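Local atomic coordinates of YdhT protein (Bacillus subtilis, PDB entry 3CBW), a protein that hydrolyses internal beta-1,4-mannosidic linkages in mannan, galactomannan and glucomannan, and takes part in the breakdown of glucomannan. Residues P17-Q21 / T22-V26; D157-Q160 / E161-N164; L289-N292 / A293-Q296. The protein carries 3 engineered substitutions. One frame throughout, in Å; residues are numbered along the deposited sequence.

Interaction 1 (P17-Q21 / T22-V26); sequences PNAQQ and TTKTV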
ATOM      1  N   PRO A  17     -18.580  -4.102  -5.380  1.00  9.83           N
ATOM      2  CA  PRO A  17     -19.575  -5.178  -5.480  1.00 10.60           C
ATOM      3  C   PRO A  17     -19.366  -6.102  -6.679  1.00 10.63           C
ATOM      4  O   PRO A  17     -19.885  -7.207  -6.696  1.00 12.47           O
ATOM      5  CB  PRO A  17     -20.909  -4.422  -5.607  1.00 11.34           C
ATOM      6  CG  PRO A  17     -20.566  -3.114  -6.144  1.00 10.84           C
ATOM      7  CD  PRO A  17     -19.194  -2.776  -5.584  1.00 10.05           C
ATOM      8  N   ASN A  18     -18.604  -5.648  -7.663  1.00  9.95           N
ATOM      9  CA  ASN A  18     -18.349  -6.416  -8.873  1.00  9.81           C
ATOM     10  C   ASN A  18     -16.957  -7.016  -8.904  1.00  9.53           C
ATOM     11  O   ASN A  18     -16.462  -7.386  -9.964  1.00  9.82           O
ATOM     12  CB  ASN A  18     -18.605  -5.536 -10.089  1.00 10.74           C
ATOM     13  CG  ASN A  18     -20.041  -5.079 -10.161  1.00 12.40           C
ATOM     14  OD1 ASN A  18     -20.329  -3.878 -10.118  1.00 14.87           O
ATOM     15  ND2 ASN A  18     -20.956  -6.032 -10.193  1.00 12.21           N
ATOM     16  N   ALA A  19     -16.328  -7.138  -7.741  1.00  9.35           N
ATOM     17  CA  ALA A  19     -15.001  -7.735  -7.658  1.00  9.31           C
ATOM     18  C   ALA A  19     -14.976  -9.132  -8.269  1.00  9.85           C
ATOM     19  O   ALA A  19     -15.915  -9.923  -8.106  1.00 10.17           O
ATOM     20  CB  ALA A  19     -14.547  -7.790  -6.212  1.00  9.99           C
ATOM     21  N   GLN A  20     -13.892  -9.423  -8.978  1.00  9.21           N
ATOM     22  CA  GLN A  20     -13.631 -10.753  -9.531  1.00 10.08           C
ATOM     23  C   GLN A  20     -13.593 -11.801  -8.421  1.00  9.65           C
ATOM     24  O   GLN A  20     -13.209 -11.505  -7.276  1.00  9.48           O
ATOM     25  CB  GLN A  20     -12.289 -10.756 -10.264  1.00 10.47           C
ATOM     26  CG  GLN A  20     -12.254  -9.903 -11.526  1.00 10.94           C
ATOM     27  CD  GLN A  20     -10.942 -10.010 -12.284  1.00 11.90           C
ATOM     28  OE1 GLN A  20      -9.884 -10.252 -11.707  1.00 14.02           O
ATOM     29  NE2 GLN A  20     -11.010  -9.813 -13.593  1.00 14.68           N
ATOM     30  N   GLN A  21     -13.963 -13.035  -8.770  1.00 10.65           N
ATOM     31  CA  GLN A  21     -13.997 -14.118  -7.791  1.00 10.83           C
ATOM     32  C   GLN A  21     -12.662 -14.291  -7.080  1.00 10.40           C
ATOM     33  O   GLN A  21     -12.637 -14.467  -5.877  1.00  9.86           O
ATOM     34  CB  GLN A  21     -14.439 -15.442  -8.433  1.00 12.13           C
ATOM     35  CG  GLN A  21     -14.574 -16.605  -7.437  1.00 15.34           C
ATOM     36  CD  GLN A  21     -15.534 -16.307  -6.300  1.00 19.47           C
ATOM     37  OE1 GLN A  21     -16.728 -16.096  -6.516  1.00 22.75           O
ATOM     38  NE2 GLN A  21     -15.018 -16.286  -5.082  1.00 19.37           N
ATOM     39  N   THR A  22     -11.552 -14.222  -7.806  1.00 10.34           N
ATOM     40  CA  THR A  22     -10.263 -14.431  -7.160  1.00 10.72           C
ATOM     41  C   THR A  22      -9.983 -13.347  -6.116  1.00 10.05           C
ATOM     42  O   THR A  22      -9.455 -13.640  -5.025  1.00  9.78           O
ATOM     43  CB  THR A  22      -9.141 -14.492  -8.186  1.00 11.25           C
ATOM     44  OG1 THR A  22      -9.355 -15.630  -9.020  1.00 13.63           O
ATOM     45  CG2 THR A  22      -7.787 -14.618  -7.519  1.00 13.38           C
ATOM     46  N   THR A  23     -10.344 -12.112  -6.446  1.00  9.48           N
ATOM     47  CA  THR A  23     -10.203 -10.997  -5.523  1.00  9.53           C
ATOM     48  C   THR A  23     -11.101 -11.176  -4.303  1.00  9.22           C
ATOM     49  O   THR A  23     -10.678 -10.931  -3.177  1.00  8.92           O
ATOM     50  CB  THR A  23     -10.441  -9.673  -6.250  1.00  9.51           C
ATOM     51  OG1 THR A  23      -9.373  -9.479  -7.186  1.00 10.61           O
ATOM     52  CG2 THR A  23     -10.458  -8.501  -5.288  1.00  9.63           C
ATOM     53  N   LYS A  24     -12.336 -11.624  -4.507  1.00  9.04           N
ATOM     54  CA  LYS A  24     -13.224 -11.945  -3.381  1.00  9.65           C
ATOM     55  C   LYS A  24     -12.615 -13.005  -2.469  1.00  9.47           C
ATOM     56  O   LYS A  24     -12.637 -12.863  -1.247  1.00  9.81           O
ATOM     57  CB  LYS A  24     -14.593 -12.413  -3.889  1.00  9.64           C
ATOM     58  CG  LYS A  24     -15.379 -11.330  -4.615  1.00 11.26           C
ATOM     59  CD  LYS A  24     -16.772 -11.795  -5.026  1.00 13.36           C
ATOM     60  CE  LYS A  24     -17.769 -11.631  -3.896  1.00 19.73           C
ATOM     61  NZ  LYS A  24     -19.131 -12.103  -4.261  1.00 22.50           N
ATOM     62  N   THR A  25     -12.082 -14.066  -3.060  1.00  9.65           N
ATOM     63  CA  THR A  25     -11.490 -15.150  -2.286  1.00 10.99           C
ATOM     64  C   THR A  25     -10.293 -14.663  -1.478  1.00 10.33           C
ATOM     65  O   THR A  25     -10.197 -14.919  -0.279  1.00 10.60           O
ATOM     66  CB  THR A  25     -11.094 -16.293  -3.211  1.00 11.95           C
ATOM     67  OG1 THR A  25     -12.294 -16.840  -3.761  1.00 13.75           O
ATOM     68  CG2 THR A  25     -10.337 -17.369  -2.462  1.00 13.37           C
ATOM     69  N   VAL A  26      -9.396 -13.935  -2.129  1.00  9.56           N
ATOM     70  CA  VAL A  26      -8.212 -13.422  -1.456  1.00  9.76           C
ATOM     71  C   VAL A  26      -8.602 -12.472  -0.324  1.00  9.20           C
ATOM     72  O   VAL A  26      -8.023 -12.538   0.762  1.00  9.25           O
ATOM     73  CB  VAL A  26      -7.258 -12.747  -2.465  1.00 10.05           C
ATOM     74  CG1 VAL A  26      -6.206 -11.876  -1.768  1.00 11.61           C
ATOM     75  CG2 VAL A  26      -6.603 -13.807  -3.335  1.00 11.68           C
TER
HETATM   76  O   HOH W   1      -8.993 -11.170  -9.334  1.00 13.05           O
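Gln21 meets Thr25 one turn further along the helix through two torsions. Its CG stands opposite the backbone N (chi1 -177°), and a bend at chi2 (57°) swings the amide forward along the axis. Thr25 has OG1 on the side of its own backbone N (chi1 -66°), where the amide can reach it. Gln21 NE2 donates to Thr25 OG1 at 3.1 Å. The bond is fairly straight, and the hydroxyl oxygen lies in the plane of the Gln21 amide. The backbones of the same two residues are also joined, Thr25 N to Gln21 O at 2.9 Å. This is the first turn of helix 21-32, with Gln20 at the N-cap position. Lys24 N donates to Gln20 O at 2.9 Å. The Gln20 side chain does not cap the helix directly. Its OE1 takes a hydrogen bond from a water at 2.7 Å, and that water accepts one from Thr23 OG1 at 2.8 Å. Gln20 NE2 turns to Glu163 O in a weak bond. Thr23, buried in this turn, packs on Pro168 and on Ile221 of strand 220-224. Lys24 runs its aliphatic chain back over the loop, with CG 4.0 Å from Ala19 CB and CD 3.7 Å from Ala19 O.

Interaction 2 (D157-Q160 / E161-N164); sequences DGLQ and ELEN
Residues 157-163 run toward the C-terminal end of helix 143-163, and Glu163 N donates to Leu159 O at 3.1 Å and Asn164 N to Gln160 O at 3.0 Å. Gln160 and Asn164 are linked a second time by their side chains. Gln160 NE2 donates to Asn164 OD1 at 2.8 Å. OD1 lies in the plane of the Gln160 amide, but the donor is tilted 35° from the Asn164 carbonyl plane, and the two amides are turned 49° apart. A bend at chi2 (69°) carries the Gln160 amide forward to this position. Gln160 OE1 and Glu163 OE1 are both acceptors and sit 3.2 Å apart. A water lies close to both oxygens. The other carboxylate oxygen, Glu163 OE2, accepts from Asp218 N. An alanine in place of Gln160 would probably leave Asn164 OD1 without this donor and the Asn164 amide more able to turn. On the buried side, Leu159 CD2 lies 4.4 Å from Leu162 CD1, and both leucines pack on Ile111 and Tyr77 of the parallel sheet. One polar face and one leucine face make this an amphipathic helix, typical of the outer layer of a TIM barrel.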
ATOM      1  N   ASP A 157      -4.876   2.113 -17.263  1.00  9.12           N
ATOM      2  CA  ASP A 157      -4.432   1.279 -18.389  1.00 10.11           C
ATOM      3  C   ASP A 157      -3.475   0.203 -17.877  1.00 10.03           C
ATOM      4  O   ASP A 157      -3.543  -0.954 -18.289  1.00 11.07           O
ATOM      5  CB  ASP A 157      -3.724   2.114 -19.460  1.00 10.55           C
ATOM      6  CG  ASP A 157      -4.658   3.053 -20.223  1.00 11.53           C
ATOM      7  OD1 ASP A 157      -5.897   2.972 -20.101  1.00 12.68           O
ATOM      8  OD2 ASP A 157      -4.110   3.891 -20.979  1.00 14.13           O
ATOM      9  N   GLY A 158      -2.577   0.582 -16.970  1.00  9.93           N
ATOM     10  CA  GLY A 158      -1.657  -0.385 -16.379  1.00 10.29           C
ATOM     11  C   GLY A 158      -2.392  -1.410 -15.537  1.00 10.00           C
ATOM     12  O   GLY A 158      -2.144  -2.606 -15.647  1.00  9.45           O
ATOM     13  N   LEU A 159      -3.308  -0.951 -14.699  1.00  9.43           N
ATOM     14  CA  LEU A 159      -4.048  -1.876 -13.833  1.00  9.21           C
ATOM     15  C   LEU A 159      -4.879  -2.884 -14.635  1.00  9.14           C
ATOM     16  O   LEU A 159      -5.003  -4.059 -14.253  1.00  8.56           O
ATOM     17  CB  LEU A 159      -4.906  -1.129 -12.811  1.00  8.98           C
ATOM     18  CG  LEU A 159      -4.111  -0.279 -11.812  1.00  9.27           C
ATOM     19  CD1 LEU A 159      -5.045   0.558 -10.972  1.00  9.75           C
ATOM     20  CD2 LEU A 159      -3.231  -1.128 -10.930  1.00  9.72           C
ATOM     21  N   GLN A 160      -5.404  -2.446 -15.776  1.00  9.09           N
ATOM     22  CA  GLN A 160      -6.193  -3.324 -16.630  1.00  9.61           C
ATOM     23  C   GLN A 160      -5.394  -4.541 -17.082  1.00  9.93           C
ATOM     24  O   GLN A 160      -5.946  -5.626 -17.209  1.00 10.05           O
ATOM     25  CB  GLN A 160      -6.670  -2.535 -17.851  1.00  9.85           C
ATOM     26  CG  GLN A 160      -7.510  -3.326 -18.822  1.00 11.73           C
ATOM     27  CD  GLN A 160      -8.854  -3.671 -18.258  1.00 12.72           C
ATOM     28  OE1 GLN A 160      -9.541  -2.814 -17.696  1.00 14.97           O
ATOM     29  NE2 GLN A 160      -9.253  -4.930 -18.411  1.00 12.74           N
ATOM     30  N   GLU A 161      -4.095  -4.354 -17.320  1.00  9.95           N
ATOM     31  CA  GLU A 161      -3.254  -5.463 -17.757  1.00 10.57           C
ATOM     32  C   GLU A 161      -3.269  -6.599 -16.722  1.00 10.44           C
ATOM     33  O   GLU A 161      -3.356  -7.777 -17.063  1.00 10.53           O
ATOM     34  CB  GLU A 161      -1.829  -4.989 -18.028  1.00 11.29           C
ATOM     35  CG  GLU A 161      -0.968  -6.087 -18.608  1.00 13.22           C
ATOM     36  CD  GLU A 161       0.457  -5.668 -18.885  1.00 15.03           C
ATOM     37  OE1 GLU A 161       0.854  -4.519 -18.553  1.00 14.72           O
ATOM     38  OE2 GLU A 161       1.180  -6.523 -19.435  1.00 18.45           O
ATOM     39  N   LEU A 162      -3.217  -6.238 -15.443  1.00  9.86           N
ATOM     40  CA  LEU A 162      -3.260  -7.227 -14.367  1.00 10.41           C
ATOM     41  C   LEU A 162      -4.651  -7.850 -14.256  1.00  9.94           C
ATOM     42  O   LEU A 162      -4.775  -9.061 -14.060  1.00  9.92           O
ATOM     43  CB  LEU A 162      -2.838  -6.586 -13.035  1.00 10.53           C
ATOM     44  CG  LEU A 162      -1.500  -5.826 -13.083  1.00 13.84           C
ATOM     45  CD1 LEU A 162      -1.313  -4.972 -11.845  1.00 15.30           C
ATOM     46  CD2 LEU A 162      -0.327  -6.738 -13.285  1.00 17.34           C
ATOM     47  N   GLU A 163      -5.693  -7.039 -14.419  1.00  9.64           N
ATOM     48  CA  GLU A 163      -7.060  -7.538 -14.345  1.00 10.31           C
ATOM     49  C   GLU A 163      -7.342  -8.589 -15.416  1.00 10.72           C
ATOM     50  O   GLU A 163      -8.083  -9.544 -15.175  1.00 10.98           O
ATOM     51  CB  GLU A 163      -8.037  -6.379 -14.473  1.00 11.01           C
ATOM     52  CG  GLU A 163      -9.457  -6.776 -14.138  1.00 12.98           C
ATOM     53  CD  GLU A 163     -10.457  -5.729 -14.497  1.00 14.79           C
ATOM     54  OE1 GLU A 163     -10.097  -4.793 -15.243  1.00 17.31           O
ATOM     55  OE2 GLU A 163     -11.600  -5.837 -14.010  1.00 16.15           O
ATOM     56  N   ASN A 164      -6.739  -8.412 -16.591  1.00 10.73           N
ATOM     57  CA  ASN A 164      -6.925  -9.349 -17.712  1.00 12.01           C
ATOM     58  C   ASN A 164      -6.421 -10.753 -17.412  1.00 12.66           C
ATOM     59  O   ASN A 164      -6.850 -11.722 -18.055  1.00 13.70           O
ATOM     60  CB  ASN A 164      -6.247  -8.815 -18.974  1.00 12.59           C
ATOM     61  CG  ASN A 164      -6.971  -7.618 -19.565  1.00 12.46           C
ATOM     62  OD1 ASN A 164      -8.119  -7.348 -19.230  1.00 14.21           O
ATOM     63  ND2 ASN A 164      -6.303  -6.904 -20.464  1.00 14.74           N
TER
HETATM   64  O   HOH W   2     -11.594  -3.076 -16.355  1.00 18.45           O

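Interaction 3 (L289-N292 / A293-Q296); sequences LFIN and AIKQ
Ala293 sits over the preceding turn, with CB 3.4 Å from Leu289 O, and its N donates to that same oxygen. It lies on helix 287-297, the crossover helix of the beta-alpha-beta unit between strands 271-278 and 301-306 of the TIM barrel. Its methyl group also touches Ala255, Tyr256 and Tyr298.

Ile294 follows and carries the apolar part. With CG1 beside its backbone N (chi1 -74°) and the chain extended beyond, CD1 comes over one face of the Phe290 ring. It stands 3.9 Å from the ring centroid, 23° off the normal, in a CH-pi contact displaced toward the rim, near CZ and CE2. Ile291 CD1 meets the same methyl at 4.1 Å. The ring of Phe290 also packs edge-to-face on Phe273 of strand 271-278. That strand carries Glu275, the probable nucleophile, whose side chain is about 9 Å from that of Phe290.

Lys295 lays CG against Ile291 O at 3.4 Å. Its extended chain then leads away to a salt bridge with Asp325 and a cation-pi contact with Trp327.

Gln296 closes the segment on the more exposed side. Gln296 NE2 donates a hydrogen bond to Asn292 OD1 at 2.8 Å, and that oxygen also accepts from Tyr256 OH. The two amides are turned 79° apart, and Asn292 OD1 lies nearly in the plane of the Gln296 amide.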
ATOM      1  N   LEU A 289      12.571  -7.866  16.505  1.00 11.80           N
ATOM      2  CA  LEU A 289      11.785  -7.141  17.496  1.00 11.71           C
ATOM      3  C   LEU A 289      10.453  -6.674  16.927  1.00 11.32           C
ATOM      4  O   LEU A 289       9.468  -6.572  17.649  1.00 11.27           O
ATOM      5  CB  LEU A 289      12.577  -5.963  18.073  1.00 12.13           C
ATOM      6  CG  LEU A 289      13.839  -6.375  18.848  1.00 13.07           C
ATOM      7  CD1 LEU A 289      14.693  -5.159  19.153  1.00 15.32           C
ATOM      8  CD2 LEU A 289      13.478  -7.153  20.126  1.00 16.85           C
ATOM      9  N   PHE A 290      10.433  -6.375  15.633  1.00 10.09           N
ATOM     10  CA  PHE A 290       9.187  -5.964  14.968  1.00  9.82           C
ATOM     11  C   PHE A 290       8.161  -7.102  14.942  1.00 10.39           C
ATOM     12  O   PHE A 290       6.993  -6.901  15.285  1.00 10.27           O
ATOM     13  CB  PHE A 290       9.498  -5.457  13.557  1.00  9.72           C
ATOM     14  CG  PHE A 290       8.280  -5.155  12.728  1.00  8.84           C
ATOM     15  CD1 PHE A 290       7.371  -4.167  13.121  1.00 10.07           C
ATOM     16  CD2 PHE A 290       8.060  -5.826  11.527  1.00  9.00           C
ATOM     17  CE1 PHE A 290       6.248  -3.874  12.339  1.00 11.12           C
ATOM     18  CE2 PHE A 290       6.946  -5.542  10.748  1.00  9.82           C
ATOM     19  CZ  PHE A 290       6.045  -4.561  11.152  1.00 11.05           C
ATOM     20  N   ILE A 291       8.595  -8.304  14.570  1.00 10.44           N
ATOM     21  CA  ILE A 291       7.665  -9.433  14.607  1.00 10.95           C
ATOM     22  C   ILE A 291       7.236  -9.768  16.040  1.00 10.77           C
ATOM     23  O   ILE A 291       6.086 -10.135  16.268  1.00 10.96           O
ATOM     24  CB  ILE A 291       8.156 -10.691  13.810  1.00 11.72           C
ATOM     25  CG1 ILE A 291       7.018 -11.702  13.621  1.00 12.95           C
ATOM     26  CG2 ILE A 291       9.369 -11.336  14.462  1.00 12.49           C
ATOM     27  CD1 ILE A 291       5.867 -11.221  12.769  1.00 14.56           C
ATOM     28  N   ASN A 292       8.141  -9.623  17.006  1.00 10.48           N
ATOM     29  CA  ASN A 292       7.756  -9.823  18.388  1.00 10.72           C
ATOM     30  C   ASN A 292       6.711  -8.802  18.835  1.00 10.52           C
ATOM     31  O   ASN A 292       5.755  -9.147  19.517  1.00 10.60           O
ATOM     32  CB  ASN A 292       8.964  -9.773  19.312  1.00 11.98           C
ATOM     33  CG  ASN A 292       8.585 -10.053  20.745  1.00 12.76           C
ATOM     34  OD1 ASN A 292       8.429  -9.138  21.553  1.00 13.46           O
ATOM     35  ND2 ASN A 292       8.364 -11.326  21.053  1.00 14.72           N
ATOM     36  N   ALA A 293       6.909  -7.540  18.460  1.00  9.68           N
ATOM     37  CA  ALA A 293       5.934  -6.485  18.759  1.00  9.43           C
ATOM     38  C   ALA A 293       4.576  -6.774  18.127  1.00  9.47           C
ATOM     39  O   ALA A 293       3.533  -6.542  18.741  1.00 10.16           O
ATOM     40  CB  ALA A 293       6.455  -5.124  18.334  1.00  9.37           C
ATOM     41  N   ILE A 294       4.579  -7.299  16.904  1.00  9.08           N
ATOM     42  CA  ILE A 294       3.310  -7.709  16.298  1.00  9.48           C
ATOM     43  C   ILE A 294       2.590  -8.734  17.174  1.00  9.99           C
ATOM     44  O   ILE A 294       1.397  -8.586  17.461  1.00 10.18           O
ATOM     45  CB  ILE A 294       3.501  -8.226  14.853  1.00  9.46           C
ATOM     46  CG1 ILE A 294       3.763  -7.048  13.917  1.00 10.13           C
ATOM     47  CG2 ILE A 294       2.281  -8.985  14.390  1.00  9.79           C
ATOM     48  CD1 ILE A 294       4.288  -7.434  12.545  1.00 11.47           C
ATOM     49  N   LYS A 295       3.325  -9.747  17.621  1.00 10.81           N
ATOM     50  CA  LYS A 295       2.716 -10.791  18.440  1.00 12.21           C
ATOM     51  C   LYS A 295       2.169 -10.239  19.754  1.00 12.15           C
ATOM     52  O   LYS A 295       1.088 -10.629  20.207  1.00 13.45           O
ATOM     53  CB  LYS A 295       3.720 -11.890  18.740  1.00 12.83           C
ATOM     54  CG  LYS A 295       4.176 -12.651  17.537  1.00 15.64           C
ATOM     55  CD  LYS A 295       5.002 -13.806  18.001  1.00 19.99           C
ATOM     56  CE  LYS A 295       5.641 -14.477  16.837  1.00 22.96           C
ATOM     57  NZ  LYS A 295       6.007 -15.891  17.134  1.00 24.98           N
ATOM     58  N   GLN A 296       2.908  -9.325  20.374  1.00 12.04           N
ATOM     59  CA  GLN A 296       2.526  -8.808  21.694  1.00 13.15           C
ATOM     60  C   GLN A 296       1.554  -7.632  21.661  1.00 13.73           C
ATOM     61  O   GLN A 296       0.724  -7.483  22.567  1.00 15.06           O
ATOM     62  CB  GLN A 296       3.774  -8.369  22.466  1.00 13.36           C
ATOM     63  CG  GLN A 296       4.739  -9.487  22.813  1.00 15.27           C
ATOM     64  CD  GLN A 296       5.545  -9.166  24.050  1.00 16.45           C
ATOM     65  OE1 GLN A 296       4.980  -8.946  25.126  1.00 19.50           O
ATOM     66  NE2 GLN A 296       6.865  -9.117  23.909  1.00 15.26           N
TER

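From the N terminus, interaction 1 comes first, where the loop before helix 21-32 turns into its first turn. Interaction 2 follows at the end of helix 143-163, and interaction 3 on helix 287-297. Each is local, within one continuous run, and closes no large loop. The three lie in series, so none nests or crosses. Interactions 1 and 2 touch where Gln20 NE2 approaches Glu163 O, and Asp218 and His219 contact both. This brings the start of helix 21-32 to the end of helix 143-163. Interaction 3 stands apart, on the opposite side of the chain's centre from interaction 2, with nearest atoms about 24 Å away. It faces strand 271-278.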